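Local coordinates for GGDEF family protein (Vibrio cholerae, PDB 5GZS) that binds arginine in a periplasmic solute-binding domain and probably thereby regulates a diguanylate cyclase, the type of enzyme that makes the second messenger cyclic di-GMP, at residues T10-V15 / I141-P146; Y37-D42 / E118-L123; Y80-G85 / D135-A140. One frame throughout, in Å; residues are numbered along the deposited sequence.

Interaction 1 (T10-V15 / I141-P146). With ARG (arginine), chain B.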
loop_
_atom_site.group_PDB
_atom_site.type_symbol
_atom_site.label_atom_id
_atom_site.label_comp_id
_atom_site.label_asym_id
_atom_site.label_seq_id
_atom_site.Cartn_x
_atom_site.Cartn_y
_atom_site.Cartn_z
ATOM N N THR A 10 -16.009 21.975 28.418
ATOM C CA THR A 10 -14.629 21.619 28.141
ATOM C C THR A 10 -14.120 20.369 28.849
ATOM O O THR A 10 -14.452 20.109 29.977
ATOM C CB THR A 10 -13.660 22.759 28.447
ATOM O OG1 THR A 10 -13.591 22.978 29.844
ATOM C CG2 THR A 10 -14.112 23.995 27.805
ATOM N N GLU A 11 -13.271 19.619 28.151
ATOM C CA GLU A 11 -12.643 18.427 28.711
ATOM C C GLU A 11 -11.118 18.542 28.671
ATOM O O GLU A 11 -10.521 18.629 27.598
ATOM C CB GLU A 11 -13.098 17.177 27.959
ATOM C CG GLU A 11 -12.940 15.887 28.748
ATOM C CD GLU A 11 -12.400 14.749 27.904
ATOM O OE1 GLU A 11 -11.772 13.831 28.473
ATOM O OE2 GLU A 11 -12.602 14.774 26.671
ATOM N N ALA A 12 -10.499 18.539 29.847
ATOM C CA ALA A 12 -9.072 18.650 29.966
ATOM C C ALA A 12 -8.619 19.954 29.335
ATOM O O ALA A 12 -9.270 20.942 29.476
ATOM C CB ALA A 12 -8.409 17.467 29.307
ATOM N N ASP A 13 -7.475 19.953 28.678
ATOM C CA ASP A 13 -6.915 21.141 28.061
ATOM C C ASP A 13 -7.566 21.351 26.730
ATOM O O ASP A 13 -7.100 20.871 25.739
ATOM C CB ASP A 13 -5.427 20.965 27.859
ATOM C CG ASP A 13 -4.745 22.222 27.495
ATOM O OD1 ASP A 13 -5.201 23.272 27.882
ATOM O OD2 ASP A 13 -3.724 22.178 26.835
ATOM N N ASP A 14 -8.662 22.075 26.715
ATOM C CA ASP A 14 -9.456 22.203 25.525
ATOM C C ASP A 14 -9.104 23.480 24.833
ATOM O O ASP A 14 -9.827 24.424 24.881
ATOM C CB ASP A 14 -10.912 22.170 25.901
ATOM C CG ASP A 14 -11.765 21.695 24.811
ATOM O OD1 ASP A 14 -11.444 21.963 23.668
ATOM O OD2 ASP A 14 -12.780 21.080 25.095
ATOM N N VAL A 15 -7.962 23.486 24.187
ATOM C CA VAL A 15 -7.409 24.682 23.689
ATOM C C VAL A 15 -8.201 25.206 22.518
ATOM O O VAL A 15 -8.290 26.378 22.326
ATOM C CB VAL A 15 -5.922 24.493 23.392
ATOM C CG1 VAL A 15 -5.694 23.202 22.695
ATOM C CG2 VAL A 15 -5.362 25.627 22.593
ATOM N N ILE A 141 -6.554 16.319 21.233
ATOM C CA ILE A 141 -5.581 17.303 21.710
ATOM C C ILE A 141 -5.802 17.667 23.177
ATOM O O ILE A 141 -4.858 18.033 23.870
ATOM C CB ILE A 141 -5.614 18.593 20.821
ATOM C CG1 ILE A 141 -4.459 19.542 21.158
ATOM C CG2 ILE A 141 -6.942 19.304 20.939
ATOM C CD1 ILE A 141 -4.334 20.699 20.198
ATOM N N ASN A 142 -7.040 17.540 23.657
ATOM C CA ASN A 142 -7.350 17.738 25.085
ATOM C C ASN A 142 -6.401 17.018 26.039
ATOM O O ASN A 142 -6.102 17.496 27.141
ATOM C CB ASN A 142 -8.769 17.277 25.367
ATOM C CG ASN A 142 -9.782 17.960 24.472
ATOM O OD1 ASN A 142 -9.790 17.757 23.253
ATOM N ND2 ASN A 142 -10.636 18.778 25.070
ATOM N N GLN A 143 -5.919 15.864 25.608
ATOM C CA GLN A 143 -5.071 15.055 26.460
ATOM C C GLN A 143 -3.584 15.340 26.278
ATOM O O GLN A 143 -2.774 14.903 27.090
ATOM C CB GLN A 143 -5.338 13.579 26.204
ATOM C CG GLN A 143 -6.795 13.171 26.331
ATOM C CD GLN A 143 -7.370 13.438 27.714
ATOM O OE1 GLN A 143 -6.641 13.450 28.709
ATOM N NE2 GLN A 143 -8.696 13.625 27.788
ATOM N N LEU A 144 -3.227 16.092 25.242
ATOM C CA LEU A 144 -1.828 16.226 24.858
ATOM C C LEU A 144 -0.927 16.759 25.975
ATOM O O LEU A 144 0.049 16.097 26.377
ATOM C CB LEU A 144 -1.697 17.127 23.628
ATOM C CG LEU A 144 -0.287 17.100 23.027
ATOM C CD1 LEU A 144 0.077 15.674 22.654
ATOM C CD2 LEU A 144 -0.187 17.999 21.808
ATOM N N LYS A 145 -1.242 17.958 26.463
ATOM C CA LYS A 145 -0.414 18.598 27.478
ATOM C C LYS A 145 -0.354 17.738 28.773
ATOM O O LYS A 145 0.737 17.405 29.224
ATOM C CB LYS A 145 -0.910 20.029 27.736
ATOM C CG LYS A 145 -0.098 20.843 28.743
ATOM C CD LYS A 145 -0.664 22.258 28.899
ATOM C CE LYS A 145 0.160 23.212 28.067
ATOM N NZ LYS A 145 -0.514 24.484 27.660
ATOM N N PRO A 146 -1.505 17.326 29.339
ATOM C CA PRO A 146 -1.343 16.512 30.554
ATOM C C PRO A 146 -0.666 15.170 30.294
ATOM O O PRO A 146 0.099 14.705 31.140
ATOM C CB PRO A 146 -2.780 16.306 31.047
ATOM C CG PRO A 146 -3.646 16.551 29.833
ATOM C CD PRO A 146 -2.925 17.587 29.026
HETATM N N ARG B . -14.528 14.468 17.730
HETATM C CA ARG B . -14.660 13.103 18.217
HETATM C C ARG B . -16.094 12.818 18.647
HETATM O O ARG B . -16.542 11.673 18.671
HETATM C CB ARG B . -13.704 12.858 19.370
HETATM C CG ARG B . -13.988 13.698 20.600
HETATM C CD ARG B . -12.791 13.611 21.522
HETATM N NE ARG B . -13.010 14.305 22.773
HETATM C CZ ARG B . -12.993 15.624 22.901
HETATM N NH1 ARG B . -12.779 16.401 21.844
HETATM N NH2 ARG B . -13.207 16.162 24.090
HETATM O OXT ARG B . -16.841 13.730 18.981
HETATM O O HOH W 1 -3.090 19.712 25.308
#
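The amide of N142 has E11 O almost in its plane, beyond ND2, and the carboxylate of D14 beside it, turned 72° against it. ND2 donates to E11 O in a nearly straight bond, the donor lying in the carbonyl plane. D14 OD2 comes within 3.1 Å of N142 ND2, and the two side chains run next to each other in the same direction. CG of N142 stands anti to its carbonyl carbon (chi1 -55°), which carries the amide across to the loop and turns OD1 to the ligand, 3.6 Å from NH1 of the bound arginine. A second planar pair, the carboxylate of E11 and the amide of Q143, meets at 51°, with E11 OE1 3.2 Å from Q143 NE2. E11 OE2 accepts a hydrogen bond of 3.0 Å from NH2 of the ligand, so one residue touches both arginine and the opposite wall. The backbones also join: D13 N donates to N142 O on a lone pair, at 3.2 Å. A water donates to D13 OD2 and I141 O and accepts from K145 N. D13 is further held by R18 and Y202, the latter also binding K145 NZ. Contact of this kind beside a bound ligand is consistent with the two-lobed, closed form of family 3 solute-binding proteins. The loop follows strand 6-10, and D14 caps helix 15-28, bonding T17 as well. V15 CG1 packs on I141 CD1 (3.8 Å) against helix 189-218, while I141 and L144 lean on strand 79-83.

Interaction 2 (Y37-D42 / E118-L123). With ARG (arginine), chain B.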
loop_
_atom_site.group_PDB
_atom_site.type_symbol
_atom_site.label_atom_id
_atom_site.label_comp_id
_atom_site.label_asym_id
_atom_site.label_seq_id
_atom_site.Cartn_x
_atom_site.Cartn_y
_atom_site.Cartn_z
ATOM N N TYR A 37 -15.692 19.385 32.224
ATOM C CA TYR A 37 -16.307 18.073 32.410
ATOM C C TYR A 37 -15.205 17.038 32.471
ATOM O O TYR A 37 -14.293 17.038 31.645
ATOM C CB TYR A 37 -17.281 17.754 31.285
ATOM C CG TYR A 37 -18.577 18.508 31.393
ATOM C CD1 TYR A 37 -19.633 17.996 32.134
ATOM C CD2 TYR A 37 -18.747 19.746 30.768
ATOM C CE1 TYR A 37 -20.834 18.688 32.246
ATOM C CE2 TYR A 37 -19.940 20.440 30.874
ATOM C CZ TYR A 37 -20.979 19.901 31.618
ATOM O OH TYR A 37 -22.169 20.560 31.736
ATOM N N PRO A 38 -15.274 16.139 33.449
ATOM C CA PRO A 38 -14.173 15.177 33.605
ATOM C C PRO A 38 -14.067 14.167 32.451
ATOM O O PRO A 38 -13.033 13.497 32.325
ATOM C CB PRO A 38 -14.511 14.476 34.918
ATOM C CG PRO A 38 -16.002 14.633 35.051
ATOM C CD PRO A 38 -16.349 15.944 34.436
ATOM N N SER A 39 -15.107 14.066 31.624
ATOM C CA SER A 39 -15.100 13.144 30.486
ATOM C C SER A 39 -15.896 13.655 29.284
ATOM O O SER A 39 -16.880 14.401 29.417
ATOM C CB SER A 39 -15.645 11.777 30.912
ATOM O OG SER A 39 -16.157 11.052 29.802
ATOM N N PHE A 40 -15.477 13.231 28.104
ATOM C CA PHE A 40 -16.122 13.667 26.874
ATOM C C PHE A 40 -17.577 13.221 26.794
ATOM O O PHE A 40 -18.419 13.882 26.187
ATOM C CB PHE A 40 -15.355 13.139 25.668
ATOM C CG PHE A 40 -16.145 13.140 24.395
ATOM C CD1 PHE A 40 -16.249 14.288 23.635
ATOM C CD2 PHE A 40 -16.766 11.991 23.955
ATOM C CE1 PHE A 40 -16.950 14.284 22.467
ATOM C CE2 PHE A 40 -17.478 11.981 22.783
ATOM C CZ PHE A 40 -17.563 13.129 22.035
ATOM N N ASN A 41 -17.886 12.087 27.389
ATOM C CA ASN A 41 -19.249 11.611 27.308
ATOM C C ASN A 41 -20.123 12.332 28.337
ATOM O O ASN A 41 -21.315 12.554 28.093
ATOM C CB ASN A 41 -19.247 10.104 27.466
ATOM C CG ASN A 41 -20.629 9.474 27.364
ATOM O OD1 ASN A 41 -21.355 9.386 28.359
ATOM N ND2 ASN A 41 -20.987 9.005 26.169
ATOM N N ASP A 42 -19.514 12.744 29.455
ATOM C CA ASP A 42 -20.129 13.728 30.358
ATOM C C ASP A 42 -20.551 14.977 29.588
ATOM O O ASP A 42 -21.626 15.506 29.822
ATOM C CB ASP A 42 -19.171 14.140 31.482
ATOM C CG ASP A 42 -19.159 13.165 32.639
ATOM O OD1 ASP A 42 -19.677 12.036 32.495
ATOM O OD2 ASP A 42 -18.614 13.534 33.701
ATOM N N GLU A 118 -12.593 0.609 26.912
ATOM C CA GLU A 118 -13.185 1.920 27.135
ATOM C C GLU A 118 -12.789 2.518 28.474
ATOM O O GLU A 118 -12.593 1.803 29.457
ATOM C CB GLU A 118 -14.710 1.840 27.029
ATOM C CG GLU A 118 -15.447 2.797 27.953
ATOM C CD GLU A 118 -16.935 2.507 28.023
ATOM O OE1 GLU A 118 -17.577 2.426 26.956
ATOM O OE2 GLU A 118 -17.460 2.361 29.147
ATOM N N TYR A 119 -12.678 3.840 28.501
ATOM C CA TYR A 119 -12.353 4.552 29.729
ATOM C C TYR A 119 -13.143 5.855 29.845
ATOM O O TYR A 119 -13.840 6.264 28.906
ATOM C CB TYR A 119 -10.838 4.818 29.815
ATOM C CG TYR A 119 -10.256 5.692 28.716
ATOM C CD1 TYR A 119 -10.516 7.064 28.678
ATOM C CD2 TYR A 119 -9.417 5.160 27.741
ATOM C CE1 TYR A 119 -9.995 7.865 27.693
ATOM C CE2 TYR A 119 -8.883 5.967 26.748
ATOM C CZ TYR A 119 -9.178 7.323 26.733
ATOM O OH TYR A 119 -8.665 8.155 25.759
ATOM N N GLU A 120 -13.040 6.499 31.006
ATOM C CA GLU A 120 -13.665 7.800 31.225
ATOM C C GLU A 120 -12.699 8.831 31.792
ATOM O O GLU A 120 -12.336 8.760 32.970
ATOM C CB GLU A 120 -14.851 7.674 32.163
ATOM C CG GLU A 120 -16.059 7.014 31.554
ATOM C CD GLU A 120 -17.302 7.326 32.351
ATOM O OE1 GLU A 120 -17.396 8.461 32.879
ATOM O OE2 GLU A 120 -18.174 6.437 32.464
ATOM N N GLY A 121 -12.305 9.795 30.957
ATOM C CA GLY A 121 -11.501 10.924 31.394
ATOM C C GLY A 121 -10.014 10.623 31.418
ATOM O O GLY A 121 -9.612 9.489 31.140
ATOM N N HIS A 122 -9.212 11.638 31.774
ATOM C CA HIS A 122 -7.751 11.604 31.623
ATOM C C HIS A 122 -7.087 10.707 32.649
ATOM O O HIS A 122 -6.086 10.062 32.341
ATOM C CB HIS A 122 -7.173 13.025 31.700
ATOM C CG HIS A 122 -5.706 13.087 32.023
ATOM N ND1 HIS A 122 -5.234 13.455 33.266
ATOM C CD2 HIS A 122 -4.610 12.866 31.259
ATOM C CE1 HIS A 122 -3.912 13.441 33.261
ATOM N NE2 HIS A 122 -3.508 13.082 32.057
ATOM N N LEU A 123 -7.656 10.629 33.849
ATOM C CA LEU A 123 -7.068 9.837 34.938
ATOM C C LEU A 123 -7.229 8.357 34.663
ATOM O O LEU A 123 -6.322 7.570 34.900
ATOM C CB LEU A 123 -7.720 10.203 36.272
ATOM C CG LEU A 123 -7.336 11.610 36.718
ATOM C CD1 LEU A 123 -8.522 12.274 37.404
ATOM C CD2 LEU A 123 -6.085 11.630 37.614
HETATM N N ARG B . -14.528 14.468 17.730
HETATM C CA ARG B . -14.660 13.103 18.217
HETATM C C ARG B . -16.094 12.818 18.647
HETATM O O ARG B . -16.542 11.673 18.671
HETATM C CB ARG B . -13.704 12.858 19.370
HETATM C CG ARG B . -13.988 13.698 20.600
HETATM C CD ARG B . -12.791 13.611 21.522
HETATM N NE ARG B . -13.010 14.305 22.773
HETATM C CZ ARG B . -12.993 15.624 22.901
HETATM N NH1 ARG B . -12.779 16.401 21.844
HETATM N NH2 ARG B . -13.207 16.162 24.090
HETATM O OXT ARG B . -16.841 13.730 18.981
HETATM O O HOH W 2 -11.035 13.373 33.700
#
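E120, following Y119, whose ring has G121 N in plane at its edge, comes first across the contact where strand 115-119 runs out towards helix 121-129: its OE1 lies 4.3 Å from D42 OD1 and 4.2 Å from S39 OG. The partner segment, 37-42, is the loop leading into helix 40-49 and that helix's first residues, in a family 3 solute-binding fold where this loop and the 120-122 turn meet beside F40, which lines the arginine pocket. Two like charges would be expected to repel, but E120 OE2 forms a salt bridge with K99, which also reaches N41 OD1 weakly and probably offsets the acidic cluster. G121 follows, and here the chains come closest. Its CA approaches P38 O at 3.1 Å, and its N faces S39 CB at 3.9 Å. The lack of a side chain allows the approach to P38 O, and the positive phi (85°) separately suits glycine. The end of H122 then leads away from the interface, and its side chain packs on Q143, while its backbone N donates to a water at 3.2 Å; that water also sits near P38 O, at a distance too short to be relied on. In the partner segment S39 is the N-cap: OG, anti to the backbone N at chi1 156°, accepts from N41 N. The next residue, F40, points the other way, into the pocket, where CG of the bound arginine lies 3.5 Å above one face of its ring, offset toward the rim, and OXT comes within 3.2 Å of F40 CZ.

Interaction 3 (Y80-G85 / D135-A140)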
loop_
_atom_site.group_PDB
_atom_site.type_symbol
_atom_site.label_atom_id
_atom_site.label_comp_id
_atom_site.label_asym_id
_atom_site.label_seq_id
_atom_site.Cartn_x
_atom_site.Cartn_y
_atom_site.Cartn_z
ATOM N N TYR A 80 -4.372 11.877 18.499
ATOM C CA TYR A 80 -3.077 11.257 18.778
ATOM C C TYR A 80 -3.206 9.839 19.325
ATOM O O TYR A 80 -4.180 9.498 20.038
ATOM C CB TYR A 80 -2.254 12.114 19.776
ATOM C CG TYR A 80 -2.057 13.574 19.377
ATOM C CD1 TYR A 80 -3.019 14.539 19.706
ATOM C CD2 TYR A 80 -0.908 13.989 18.715
ATOM C CE1 TYR A 80 -2.860 15.854 19.366
ATOM C CE2 TYR A 80 -0.724 15.320 18.369
ATOM C CZ TYR A 80 -1.720 16.248 18.693
ATOM O OH TYR A 80 -1.584 17.565 18.354
ATOM N N LEU A 81 -2.215 9.018 18.968
ATOM C CA LEU A 81 -1.930 7.787 19.697
ATOM C C LEU A 81 -0.981 8.145 20.836
ATOM O O LEU A 81 0.163 8.557 20.590
ATOM C CB LEU A 81 -1.295 6.718 18.793
ATOM C CG LEU A 81 -0.813 5.447 19.518
ATOM C CD1 LEU A 81 -1.972 4.675 20.190
ATOM C CD2 LEU A 81 -0.062 4.573 18.555
ATOM N N TYR A 82 -1.449 8.022 22.072
ATOM C CA TYR A 82 -0.557 8.206 23.211
ATOM C C TYR A 82 0.062 6.867 23.637
ATOM O O TYR A 82 -0.633 5.861 23.812
ATOM C CB TYR A 82 -1.298 8.836 24.389
ATOM C CG TYR A 82 -1.899 10.174 24.084
ATOM C CD1 TYR A 82 -1.168 11.345 24.272
ATOM C CD2 TYR A 82 -3.196 10.268 23.607
ATOM C CE1 TYR A 82 -1.718 12.575 23.993
ATOM C CE2 TYR A 82 -3.758 11.481 23.325
ATOM C CZ TYR A 82 -3.017 12.635 23.507
ATOM O OH TYR A 82 -3.603 13.842 23.230
ATOM N N SER A 83 1.368 6.851 23.825
ATOM C CA SER A 83 2.011 5.587 24.139
ATOM C C SER A 83 3.393 5.798 24.717
ATOM O O SER A 83 4.111 6.741 24.372
ATOM C CB SER A 83 2.094 4.683 22.893
ATOM O OG SER A 83 2.931 5.226 21.869
ATOM N N TYR A 84 3.740 4.908 25.628
ATOM C CA TYR A 84 5.062 4.892 26.210
ATOM C C TYR A 84 5.985 4.413 25.103
ATOM O O TYR A 84 5.840 3.287 24.618
ATOM C CB TYR A 84 5.092 3.991 27.468
ATOM C CG TYR A 84 4.561 4.695 28.701
ATOM C CD1 TYR A 84 5.200 5.831 29.187
ATOM C CD2 TYR A 84 3.421 4.247 29.371
ATOM C CE1 TYR A 84 4.735 6.507 30.300
ATOM C CE2 TYR A 84 2.942 4.922 30.510
ATOM C CZ TYR A 84 3.613 6.056 30.961
ATOM O OH TYR A 84 3.189 6.769 32.069
ATOM N N GLY A 85 6.882 5.285 24.652
ATOM C CA GLY A 85 7.803 4.930 23.584
ATOM C C GLY A 85 7.452 5.462 22.200
ATOM O O GLY A 85 8.334 5.628 21.352
ATOM N N ASP A 135 -1.925 -0.803 25.677
ATOM C CA ASP A 135 -0.692 -0.543 24.986
ATOM C C ASP A 135 -0.588 0.889 24.582
ATOM O O ASP A 135 0.485 1.436 24.453
ATOM C CB ASP A 135 -0.635 -1.391 23.744
ATOM C CG ASP A 135 -0.323 -2.799 24.033
ATOM O OD1 ASP A 135 0.609 -3.038 24.778
ATOM O OD2 ASP A 135 -1.014 -3.662 23.508
ATOM N N GLY A 136 -1.745 1.479 24.367
ATOM C CA GLY A 136 -1.846 2.840 23.879
ATOM C C GLY A 136 -3.264 3.378 23.834
ATOM O O GLY A 136 -4.235 2.646 23.645
ATOM N N VAL A 137 -3.378 4.685 23.992
ATOM C CA VAL A 137 -4.673 5.332 24.004
ATOM C C VAL A 137 -4.822 6.260 22.800
ATOM O O VAL A 137 -3.891 6.996 22.444
ATOM C CB VAL A 137 -4.864 6.125 25.310
ATOM C CG1 VAL A 137 -5.651 7.426 25.076
ATOM C CG2 VAL A 137 -5.481 5.233 26.389
ATOM N N VAL A 138 -5.983 6.205 22.158
ATOM C CA VAL A 138 -6.270 7.136 21.087
ATOM C C VAL A 138 -7.189 8.241 21.608
ATOM O O VAL A 138 -8.315 7.969 22.013
ATOM C CB VAL A 138 -6.904 6.426 19.866
ATOM C CG1 VAL A 138 -7.518 7.433 18.915
ATOM C CG2 VAL A 138 -5.851 5.593 19.142
ATOM N N ASP A 139 -6.709 9.481 21.613
ATOM C CA ASP A 139 -7.537 10.589 22.086
ATOM C C ASP A 139 -7.135 11.946 21.502
ATOM O O ASP A 139 -6.092 12.088 20.844
ATOM C CB ASP A 139 -7.499 10.652 23.609
ATOM C CG ASP A 139 -8.784 11.224 24.209
ATOM O OD1 ASP A 139 -9.673 11.689 23.451
ATOM O OD2 ASP A 139 -8.895 11.216 25.455
ATOM N N ALA A 140 -7.972 12.947 21.753
ATOM C CA ALA A 140 -7.818 14.271 21.139
ATOM C C ALA A 140 -6.747 15.128 21.798
ATOM O O ALA A 140 -6.139 14.739 22.790
ATOM C CB ALA A 140 -9.126 15.000 21.169
#
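Y80 pairs with D139, L81 with V138 and Y82 with V137, the short strand segments running antiparallel at 133° and coming within 4.7 Å at their axes. This is one edge of a three-stranded antiparallel sheet in which strand 79-83 is central and 153-156 completes the other side. Y80 and D139, and likewise Y82 and V137, exchange two backbone hydrogen bonds each; L81 and V138 between them form the non-hydrogen-bonded pair. On the face of L81 and V138, L81 CD1 meets V138 CG2 at 4.1 Å, beside V138's packing on Y103 and L107 of helix 103-110. The opposite face carries the tyrosines. CG of Y82 is anti to its own carbonyl carbon (chi1 -59°), which brings an edge of the ring alongside the paired strand, with CD2 4.0 Å from V137 CG1, CE2 3.8 Å from D139 CB, and Y80 CB over one ring face. Ring and D139 carboxylate planes stand nearly perpendicular, at 87°. D139 OD1 accepts from A140 N, while OD2 binds Y119 OH; Y80 OH goes to Q203. A140 itself touches the bound arginine. The strand end is gripped once more by Y82 OH, which donates to A140 O at 2.7 Å from above the carbonyl plane.

Along the chain the segments come in the order 10-15, 37-42, 80-85, 118-123, 135-140 and 141-146, so interaction 1 closes a loop that encloses the other two, and interactions 2 and 3 interleave. Their centres lie about 11 Å (1 and 2), 14 Å (1 and 3) and 15 Å (2 and 3) apart, all in the N-terminal solute-binding module. Backbone pairing of T10 with Y37 joins interactions 1 and 2; strand 137-140 runs on towards helix 144-149, joining 3 to 1; strand 115-119 packs against strand 137-140 through Y119. Each contributes residues to the one arginine pocket (E11 and N142, F40, A140), consistent with a cleft closed around its ligand.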